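Local coordinates for putative acyl-[acyl-carrier-protein]--UDP-N-acetylglucosamine O-acyltransferase (Bacteroides fragilis, PDB 4R36) that probably transfers an acyl chain from acyl carrier protein to UDP-N-acetylglucosamine, as an LpxA-type O-acyltransferase built on a left-handed parallel beta helix, at residues N104-N109 with N128-G133; N72-F77 with A98-N103; S208-I213 with N227-Y232. All blocks are in the same frame, centred on the assembly; numbering follows the deposited sequence.

Interaction 1: N104-N109 with N128-G133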
loop_
_atom_site.group_PDB
_atom_site.type_symbol
_atom_site.label_atom_id
_atom_site.label_comp_id
_atom_site.label_asym_id
_atom_site.label_seq_id
_atom_site.Cartn_x
_atom_site.Cartn_y
_atom_site.Cartn_z
ATOM N N ASN A 104 -11.950 19.166 0.759
ATOM C CA ASN A 104 -11.165 17.991 0.388
ATOM C C ASN A 104 -11.895 16.756 0.822
ATOM O O ASN A 104 -12.638 16.780 1.826
ATOM C CB ASN A 104 -9.831 18.031 1.117
ATOM C CG ASN A 104 -8.945 19.179 0.652
ATOM O OD1 ASN A 104 -8.442 19.163 -0.462
ATOM N ND2 ASN A 104 -8.802 20.237 1.499
ATOM N N LEU A 105 -11.567 15.662 0.149
ATOM C CA LEU A 105 -12.029 14.355 0.491
ATOM C C LEU A 105 -10.819 13.564 0.930
ATOM O O LEU A 105 -9.970 13.261 0.105
ATOM C CB LEU A 105 -12.705 13.707 -0.709
ATOM C CG LEU A 105 -13.924 14.503 -1.260
ATOM C CD1 LEU A 105 -14.383 13.961 -2.598
ATOM C CD2 LEU A 105 -15.045 14.477 -0.238
ATOM N N ILE A 106 -10.694 13.317 2.233
ATOM C CA ILE A 106 -9.584 12.661 2.853
ATOM C C ILE A 106 -10.059 11.235 3.254
ATOM O O ILE A 106 -10.759 11.018 4.243
ATOM C CB ILE A 106 -9.102 13.422 4.119
ATOM C CG1 ILE A 106 -8.856 14.920 3.801
ATOM C CG2 ILE A 106 -7.901 12.753 4.724
ATOM C CD1 ILE A 106 -7.823 15.214 2.771
ATOM N N ARG A 107 -9.664 10.250 2.438
ATOM C CA ARG A 107 -10.256 8.914 2.531
ATOM C C ARG A 107 -9.628 8.104 3.649
ATOM O O ARG A 107 -8.722 8.538 4.368
ATOM C CB ARG A 107 -10.138 8.213 1.143
ATOM C CG ARG A 107 -10.944 8.883 0.001
ATOM C CD ARG A 107 -12.439 9.027 0.279
ATOM N NE ARG A 107 -13.050 7.740 0.603
ATOM C CZ ARG A 107 -14.158 7.246 0.043
ATOM N NH1 ARG A 107 -14.895 7.962 -0.825
ATOM N NH2 ARG A 107 -14.578 6.046 0.411
ATOM N N GLU A 108 -10.166 6.912 3.797
ATOM C CA GLU A 108 -9.781 5.983 4.817
ATOM C C GLU A 108 -8.297 5.768 4.953
ATOM O O GLU A 108 -7.585 5.557 3.948
ATOM C CB GLU A 108 -10.410 4.609 4.576
ATOM C CG GLU A 108 -11.919 4.559 4.479
ATOM C CD GLU A 108 -12.485 4.683 3.059
ATOM O OE1 GLU A 108 -11.996 5.558 2.276
ATOM O OE2 GLU A 108 -13.444 3.968 2.720
ATOM N N ASN A 109 -7.831 5.834 6.191
ATOM C CA ASN A 109 -6.434 5.612 6.529
ATOM C C ASN A 109 -5.413 6.493 5.830
ATOM O O ASN A 109 -4.249 6.144 5.821
ATOM C CB ASN A 109 -6.087 4.145 6.301
ATOM C CG ASN A 109 -6.838 3.248 7.238
ATOM O OD1 ASN A 109 -6.763 3.460 8.465
ATOM N ND2 ASN A 109 -7.622 2.277 6.698
ATOM N N ASN A 128 -9.207 18.675 -3.182
ATOM C CA ASN A 128 -8.483 17.478 -3.515
ATOM C C ASN A 128 -9.203 16.254 -3.103
ATOM O O ASN A 128 -9.919 16.248 -2.087
ATOM C CB ASN A 128 -7.137 17.524 -2.823
ATOM C CG ASN A 128 -6.324 18.719 -3.253
ATOM O OD1 ASN A 128 -5.806 18.775 -4.411
ATOM N ND2 ASN A 128 -6.143 19.655 -2.308
ATOM N N LEU A 129 -8.930 15.174 -3.814
ATOM C CA LEU A 129 -9.298 13.821 -3.392
ATOM C C LEU A 129 -8.046 13.001 -3.124
ATOM O O LEU A 129 -7.252 12.734 -4.019
ATOM C CB LEU A 129 -10.120 13.159 -4.459
ATOM C CG LEU A 129 -10.406 11.689 -4.350
ATOM C CD1 LEU A 129 -11.039 11.311 -3.007
ATOM C CD2 LEU A 129 -11.229 11.168 -5.507
ATOM N N LEU A 130 -7.882 12.608 -1.889
ATOM C CA LEU A 130 -6.787 11.749 -1.464
ATOM C C LEU A 130 -7.416 10.434 -1.118
ATOM O O LEU A 130 -8.024 10.270 -0.099
ATOM C CB LEU A 130 -6.012 12.334 -0.295
ATOM C CG LEU A 130 -5.414 13.785 -0.434
ATOM C CD1 LEU A 130 -4.515 14.066 0.766
ATOM C CD2 LEU A 130 -4.580 13.937 -1.707
ATOM N N MET A 131 -7.193 9.454 -2.000
ATOM C CA MET A 131 -7.803 8.158 -1.868
ATOM C C MET A 131 -7.181 7.346 -0.734
ATOM O O MET A 131 -6.163 7.741 -0.158
ATOM C CB MET A 131 -7.709 7.365 -3.189
ATOM C CG MET A 131 -8.583 7.980 -4.255
ATOM S SD MET A 131 -8.663 6.835 -5.664
ATOM C CE MET A 131 -9.085 8.031 -6.856
ATOM N N GLU A 132 -7.808 6.231 -0.405
ATOM C CA GLU A 132 -7.439 5.527 0.855
ATOM C C GLU A 132 -5.984 5.174 0.889
ATOM O O GLU A 132 -5.390 4.832 -0.155
ATOM C CB GLU A 132 -8.300 4.306 1.108
ATOM C CG GLU A 132 -8.188 3.149 0.109
ATOM C CD GLU A 132 -6.924 2.285 0.266
ATOM O OE1 GLU A 132 -6.368 2.184 1.396
ATOM O OE2 GLU A 132 -6.556 1.640 -0.761
ATOM N N GLY A 133 -5.408 5.299 2.082
ATOM C CA GLY A 133 -4.077 4.917 2.360
ATOM C C GLY A 133 -2.964 5.840 1.825
ATOM O O GLY A 133 -1.751 5.590 2.061
HETATM O O HOH W 1 -7.200 1.615 3.995
#

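Interaction 2: N72-F77 with A98-N103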
loop_
_atom_site.group_PDB
_atom_site.type_symbol
_atom_site.label_atom_id
_atom_site.label_comp_id
_atom_site.label_asym_id
_atom_site.label_seq_id
_atom_site.Cartn_x
_atom_site.Cartn_y
_atom_site.Cartn_z
ATOM N N ASN A 72 -12.522 24.494 5.660
ATOM C CA ASN A 72 -13.998 24.293 5.615
ATOM C C ASN A 72 -14.477 23.286 4.594
ATOM O O ASN A 72 -13.889 23.149 3.521
ATOM C CB ASN A 72 -14.688 25.613 5.235
ATOM C CG ASN A 72 -14.265 26.756 6.145
ATOM O OD1 ASN A 72 -14.187 26.637 7.356
ATOM N ND2 ASN A 72 -13.973 27.859 5.538
ATOM N N GLY A 73 -15.570 22.609 4.889
ATOM C CA GLY A 73 -16.229 21.810 3.880
ATOM C C GLY A 73 -15.567 20.436 3.562
ATOM O O GLY A 73 -15.860 19.824 2.562
ATOM N N ASN A 74 -14.660 19.987 4.404
ATOM C CA ASN A 74 -13.957 18.725 4.145
ATOM C C ASN A 74 -14.736 17.530 4.649
ATOM O O ASN A 74 -15.586 17.646 5.561
ATOM C CB ASN A 74 -12.660 18.763 4.900
ATOM C CG ASN A 74 -11.767 19.895 4.448
ATOM O OD1 ASN A 74 -11.146 19.843 3.355
ATOM N ND2 ASN A 74 -11.706 20.953 5.254
ATOM N N THR A 75 -14.446 16.347 4.100
ATOM C CA THR A 75 -14.882 15.091 4.734
ATOM C C THR A 75 -13.687 14.221 5.011
ATOM O O THR A 75 -12.840 14.013 4.102
ATOM C CB THR A 75 -15.841 14.304 3.804
ATOM O OG1 THR A 75 -16.889 15.161 3.319
ATOM C CG2 THR A 75 -16.456 13.128 4.455
ATOM N N ILE A 76 -13.585 13.773 6.247
ATOM C CA ILE A 76 -12.437 12.982 6.723
ATOM C C ILE A 76 -13.019 11.650 7.081
ATOM O O ILE A 76 -13.868 11.509 8.001
ATOM C CB ILE A 76 -11.698 13.733 7.856
ATOM C CG1 ILE A 76 -11.156 15.050 7.269
ATOM C CG2 ILE A 76 -10.599 12.902 8.459
ATOM C CD1 ILE A 76 -10.569 15.914 8.335
ATOM N N PHE A 77 -12.554 10.609 6.359
ATOM C CA PHE A 77 -13.103 9.307 6.462
ATOM C C PHE A 77 -12.540 8.514 7.585
ATOM O O PHE A 77 -11.477 8.844 8.142
ATOM C CB PHE A 77 -12.936 8.573 5.096
ATOM C CG PHE A 77 -13.906 9.023 4.070
ATOM C CD1 PHE A 77 -13.831 10.317 3.511
ATOM C CD2 PHE A 77 -14.905 8.188 3.638
ATOM C CE1 PHE A 77 -14.735 10.722 2.561
ATOM C CE2 PHE A 77 -15.792 8.607 2.648
ATOM C CZ PHE A 77 -15.706 9.873 2.126
ATOM N N ALA A 98 0.150 20.304 10.380
ATOM C CA ALA A 98 -0.379 19.516 9.230
ATOM C C ALA A 98 -1.653 20.190 8.889
ATOM O O ALA A 98 -2.529 20.366 9.773
ATOM C CB ALA A 98 -0.616 18.069 9.608
ATOM N N GLU A 99 -1.799 20.599 7.631
ATOM C CA GLU A 99 -2.882 21.460 7.247
ATOM C C GLU A 99 -3.585 20.992 6.015
ATOM O O GLU A 99 -2.946 20.585 5.052
ATOM C CB GLU A 99 -2.369 22.887 6.942
ATOM C CG GLU A 99 -1.406 23.409 8.000
ATOM C CD GLU A 99 -0.957 24.875 7.835
ATOM O OE1 GLU A 99 -1.440 25.620 6.972
ATOM O OE2 GLU A 99 -0.039 25.281 8.560
ATOM N N ILE A 100 -4.897 21.075 6.029
ATOM C CA ILE A 100 -5.681 20.945 4.799
ATOM C C ILE A 100 -6.580 22.148 4.680
ATOM O O ILE A 100 -6.968 22.743 5.692
ATOM C CB ILE A 100 -6.504 19.613 4.723
ATOM C CG1 ILE A 100 -7.791 19.682 5.534
ATOM C CG2 ILE A 100 -5.648 18.426 5.128
ATOM C CD1 ILE A 100 -8.607 18.429 5.496
ATOM N N GLY A 101 -6.905 22.492 3.433
ATOM C CA GLY A 101 -7.767 23.648 3.083
ATOM C C GLY A 101 -9.237 23.312 3.125
ATOM O O GLY A 101 -9.738 22.830 4.147
ATOM N N ASP A 102 -9.908 23.589 2.026
ATOM C CA ASP A 102 -11.353 23.445 1.911
ATOM C C ASP A 102 -11.774 22.417 0.934
ATOM O O ASP A 102 -11.101 22.212 -0.135
ATOM C CB ASP A 102 -11.995 24.767 1.432
ATOM C CG ASP A 102 -11.635 25.962 2.320
ATOM O OD1 ASP A 102 -11.414 25.823 3.518
ATOM O OD2 ASP A 102 -11.573 27.055 1.748
ATOM N N ASN A 103 -12.913 21.797 1.238
ATOM C CA ASN A 103 -13.583 20.960 0.310
ATOM C C ASN A 103 -12.741 19.746 -0.134
ATOM O O ASN A 103 -12.901 19.262 -1.248
ATOM C CB ASN A 103 -14.028 21.749 -0.937
ATOM C CG ASN A 103 -14.788 23.014 -0.590
ATOM O OD1 ASN A 103 -14.500 24.097 -1.102
ATOM N ND2 ASN A 103 -15.714 22.889 0.299
HETATM O O HOH W 2 -14.155 28.353 2.698
HETATM O O HOH W 3 -17.476 21.175 0.690
#

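Interaction 3: S208-I213 with N227-Y232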
loop_
_atom_site.group_PDB
_atom_site.type_symbol
_atom_site.label_atom_id
_atom_site.label_comp_id
_atom_site.label_asym_id
_atom_site.label_seq_id
_atom_site.Cartn_x
_atom_site.Cartn_y
_atom_site.Cartn_z
ATOM N N SER A 208 5.145 9.850 -21.854
ATOM C CA SER A 208 4.321 8.896 -22.610
ATOM C C SER A 208 3.244 9.654 -23.368
ATOM O O SER A 208 2.124 9.165 -23.491
ATOM C CB SER A 208 3.705 7.894 -21.651
ATOM O OG SER A 208 4.729 7.128 -21.009
ATOM N N GLY A 209 3.548 10.903 -23.732
ATOM C CA GLY A 209 2.667 11.748 -24.509
ATOM C C GLY A 209 1.967 12.730 -23.621
ATOM O O GLY A 209 2.313 12.871 -22.440
ATOM N N ILE A 210 0.958 13.384 -24.180
ATOM C CA ILE A 210 0.169 14.434 -23.458
ATOM C C ILE A 210 -1.079 13.945 -22.859
ATOM O O ILE A 210 -1.667 13.055 -23.413
ATOM C CB ILE A 210 -0.208 15.518 -24.479
ATOM C CG1 ILE A 210 1.036 16.101 -25.040
ATOM C CG2 ILE A 210 -1.064 16.609 -23.873
ATOM C CD1 ILE A 210 2.069 16.439 -24.036
ATOM N N ASN A 211 -1.522 14.526 -21.743
ATOM C CA ASN A 211 -2.778 14.177 -21.074
ATOM C C ASN A 211 -3.973 14.762 -21.860
ATOM O O ASN A 211 -4.602 15.697 -21.391
ATOM C CB ASN A 211 -2.765 14.699 -19.664
ATOM C CG ASN A 211 -3.989 14.309 -18.839
ATOM O OD1 ASN A 211 -4.752 13.481 -19.220
ATOM N ND2 ASN A 211 -4.159 14.949 -17.718
ATOM N N ILE A 212 -4.159 14.281 -23.083
ATOM C CA ILE A 212 -5.154 14.876 -24.011
ATOM C C ILE A 212 -6.531 14.722 -23.414
ATOM O O ILE A 212 -7.332 15.660 -23.465
ATOM C CB ILE A 212 -5.097 14.250 -25.395
ATOM C CG1 ILE A 212 -3.787 14.611 -26.053
ATOM C CG2 ILE A 212 -6.208 14.775 -26.330
ATOM C CD1 ILE A 212 -3.466 13.810 -27.316
ATOM N N ILE A 213 -6.795 13.557 -22.811
ATOM C CA ILE A 213 -8.095 13.275 -22.179
ATOM C C ILE A 213 -8.418 14.292 -21.122
ATOM O O ILE A 213 -9.437 14.972 -21.205
ATOM C CB ILE A 213 -8.158 11.861 -21.567
ATOM C CG1 ILE A 213 -8.081 10.840 -22.686
ATOM C CG2 ILE A 213 -9.460 11.652 -20.804
ATOM C CD1 ILE A 213 -7.609 9.475 -22.236
ATOM N N ASN A 227 -0.336 22.887 -29.331
ATOM C CA ASN A 227 0.870 23.611 -28.982
ATOM C C ASN A 227 1.662 22.918 -27.866
ATOM O O ASN A 227 2.890 22.880 -27.907
ATOM C CB ASN A 227 0.543 25.084 -28.625
ATOM C CG ASN A 227 -0.023 25.895 -29.845
ATOM O OD1 ASN A 227 0.135 25.495 -31.002
ATOM N ND2 ASN A 227 -0.681 27.004 -29.567
ATOM N N ILE A 228 0.930 22.424 -26.879
ATOM C CA ILE A 228 1.541 21.722 -25.769
ATOM C C ILE A 228 2.234 20.483 -26.346
ATOM O O ILE A 228 3.387 20.149 -25.994
ATOM C CB ILE A 228 0.486 21.359 -24.702
ATOM C CG1 ILE A 228 0.019 22.629 -23.994
ATOM C CG2 ILE A 228 1.013 20.317 -23.690
ATOM C CD1 ILE A 228 -1.228 22.459 -23.166
ATOM N N HIS A 229 1.536 19.817 -27.262
ATOM C CA HIS A 229 2.098 18.607 -27.842
ATOM C C HIS A 229 3.376 18.902 -28.591
ATOM O O HIS A 229 4.404 18.226 -28.431
ATOM C CB HIS A 229 1.036 17.922 -28.767
ATOM C CG HIS A 229 1.278 16.469 -28.914
ATOM N ND1 HIS A 229 0.270 15.537 -28.974
ATOM C CD2 HIS A 229 2.439 15.769 -28.865
ATOM C CE1 HIS A 229 0.803 14.331 -29.065
ATOM N NE2 HIS A 229 2.119 14.446 -28.999
ATOM N N ASN A 230 3.350 19.966 -29.384
ATOM C CA ASN A 230 4.530 20.417 -30.086
ATOM C C ASN A 230 5.672 20.848 -29.203
ATOM O O ASN A 230 6.822 20.503 -29.495
ATOM C CB ASN A 230 4.175 21.495 -31.103
ATOM C CG ASN A 230 3.443 20.899 -32.311
ATOM O OD1 ASN A 230 3.611 19.711 -32.613
ATOM N ND2 ASN A 230 2.577 21.676 -32.941
ATOM N N ALA A 231 5.382 21.521 -28.085
ATOM C CA ALA A 231 6.473 21.832 -27.163
ATOM C C ALA A 231 7.162 20.541 -26.651
ATOM O O ALA A 231 8.391 20.456 -26.605
ATOM C CB ALA A 231 5.962 22.665 -26.002
ATOM N N TYR A 232 6.370 19.530 -26.305
ATOM C CA TYR A 232 6.971 18.292 -25.821
ATOM C C TYR A 232 7.633 17.421 -26.848
ATOM O O TYR A 232 8.570 16.690 -26.520
ATOM C CB TYR A 232 5.995 17.513 -24.948
ATOM C CG TYR A 232 5.876 18.124 -23.573
ATOM C CD1 TYR A 232 6.925 18.088 -22.693
ATOM C CD2 TYR A 232 4.683 18.740 -23.152
ATOM C CE1 TYR A 232 6.854 18.726 -21.444
ATOM C CE2 TYR A 232 4.557 19.303 -21.887
ATOM C CZ TYR A 232 5.652 19.273 -21.018
ATOM O OH TYR A 232 5.623 19.797 -19.749
#

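Interaction 1: N104-N109 with N128-G133
Nearly equal first torsions in Asn104 (chi1 -67°) and Asn128 (-60°) place each CG beside its own backbone N, and with matching second torsions the two amides run side by side in the same direction, their planes 4° apart. This alignment brings OD1 of Asn104 within reach of two donors of the next coil: the backbone N of Asn128 at 2.9 Å and, at a less straight angle, ND2 of Asn128 at 3.0 Å. The same ND2 also reaches Gly143 O and OD1 of Asn128 takes Cys146 N; Asn104 N in turn is taken by Asn74 OD1, so Asn74, Asn104 and Asn128 form an asparagine ladder. Beyond it, the backbones pair in parallel. Leu105 N donates to Asn128 O, Leu130 N to Leu105 O (3.0 Å) and Arg107 N to Leu130 O, and Gly133 N meets Glu108 O at 2.9 Å.

Leu105 and Leu129 share one face of this sheet, where CD1 of Leu129 lies 3.7 Å from CB of Leu105. On the other face, Ile106 and Leu130 lie alongside each other, joined through their CD1 methyls at 4.0 Å. Arg107 lays CB and CG against Leu130 O and the Met131-Glu132 backbone, then, bent at chi2 and chi3, folds back on Glu108: NE and NH2 both grip OE1 from one face of the carboxylate, NE at 2.9 Å, with NH2 also bonded to Ile85 O of the second subunit. Glu132 OE2 forms a salt bridge with Lys153 of that subunit.

Asn109 OD1 and its counterparts in the other two subunits bind a shared calcium ion. Within the chain, strand 105-106 is flanked by strand 75-76 and strand 129-130 by strand 147-148, while Leu130 packs against strand 141-142.

Interaction 2: N72-F77 with A98-N103
OD1 of Asp102 accepts the backbone N of Asn72 at 2.8 Å with an almost straight N-H...O angle of 172°. The amide arrives on the anti side of the carboxylate, 28° out of its plane. Asp102 gets there by setting CG beside its own backbone N; it lies alongside Asn72, pointing the same way. The return bond runs from Asn103 N to Asn72 O, 2.8 Å, in the carbonyl plane, so backbone and side chain together fasten the two turns.

Two residues on, in the same corner, Asn74 ND2 donates to Gly101 O at 2.9 Å, the acceptor lying in the amide plane, and Asn74 OD1 is taken by Asn104 N. The amide's rotation is thus fixed from both ends. Ile100 approaches Asn74 from the opposite direction, its CD1 being 3.6 Å from CG of the amide. A looser apolar contact, 4.3 Å between the CD1 atoms of Ile76 and Ile100, continues inward, where both side chains also touch Ile70.

The touching parts, 72-76 and 100-103, run 100° apart, because strand 75-76 has already turned onto one sheet while strand 97-100 lies in another. Asn72 OD1 bonds Asp54 N, and Asp102 N bonds Asn126 OD1, extending the pattern to adjacent coils. Such stacked turns, with polar side chains bonded to the neighbouring coil and aliphatic ones inside, characterise the left-handed beta helix of hexapeptide-repeat acyltransferases.

Interaction 3: S208-I213 with N227-Y232
One isoleucine carries the largest share of this contact: Ile210 is met by three residues of helix 222-237 and presents a different carbon to the imidazole than to the others. Its CG1 stands over a face of the His229 ring in a CH-pi contact, 4.0 Å from the centroid and 16° off the ring normal, displaced toward the rim. With CG anti to the backbone N (chi1 -155°), the His229 ring is carried to Ile210, and the rotation about CB-CG turns a face to CG1. CD1 of Ile210 reaches on past the histidine to Tyr232, touching CD2 at 3.6 Å, the two side chains crossing at about a right angle. The same methyl also meets CG2 of Ile228 at 4.0 Å. Ile212 adds a marginal approach, with CD1 4.4 Å from His229 ND1.

The segment axes of strand 208-210 and the helix pass 8.6 Å apart at 145°, so the two run roughly antiparallel. This is the start of the C-terminal helical domain of the LpxA family, where the chain leaves the beta-helix sheet for a helix bundle. Strand 206-210, paired antiparallel with strand 198-201, is the last in that sheet; Asn211 then centres an inverse gamma turn and occupies the N-cap position of helix 212-217, its OD1 accepting from Gly214 N. Asn211 is a UDP-N-acetylglucosamine-binding residue in another structure of this protein; its ND2 bonds Tyr181 O.

Tyr232 OH donates to Pro196 O, tying the far end of the phenol to the segment before strand 198-201. Leu215 touches both Ile210 and Ile228, while helix 257-267 packs against Ile228 and Tyr232.

How the interactions relate
From the N terminus, interaction 2 comes first: residues 72-77 meet 98-103 after a 20-residue excursion, closing one coil of the beta helix at a corner. The chain then runs directly into 104-109, which opens interaction 1; its partner 128-133 completes the next coil. The two are in series, neither nested nor crossed, yet they touch, because strands 75-76 and 105-106 are sheet neighbours: Phe77 N lies 2.8 Å from Ile106 O. Interaction 3 closes last, about 29 Å from interaction 1 between centres, after a 13-residue link that is largely helical. It joins the final strand of that same sheet to the C-terminal helices.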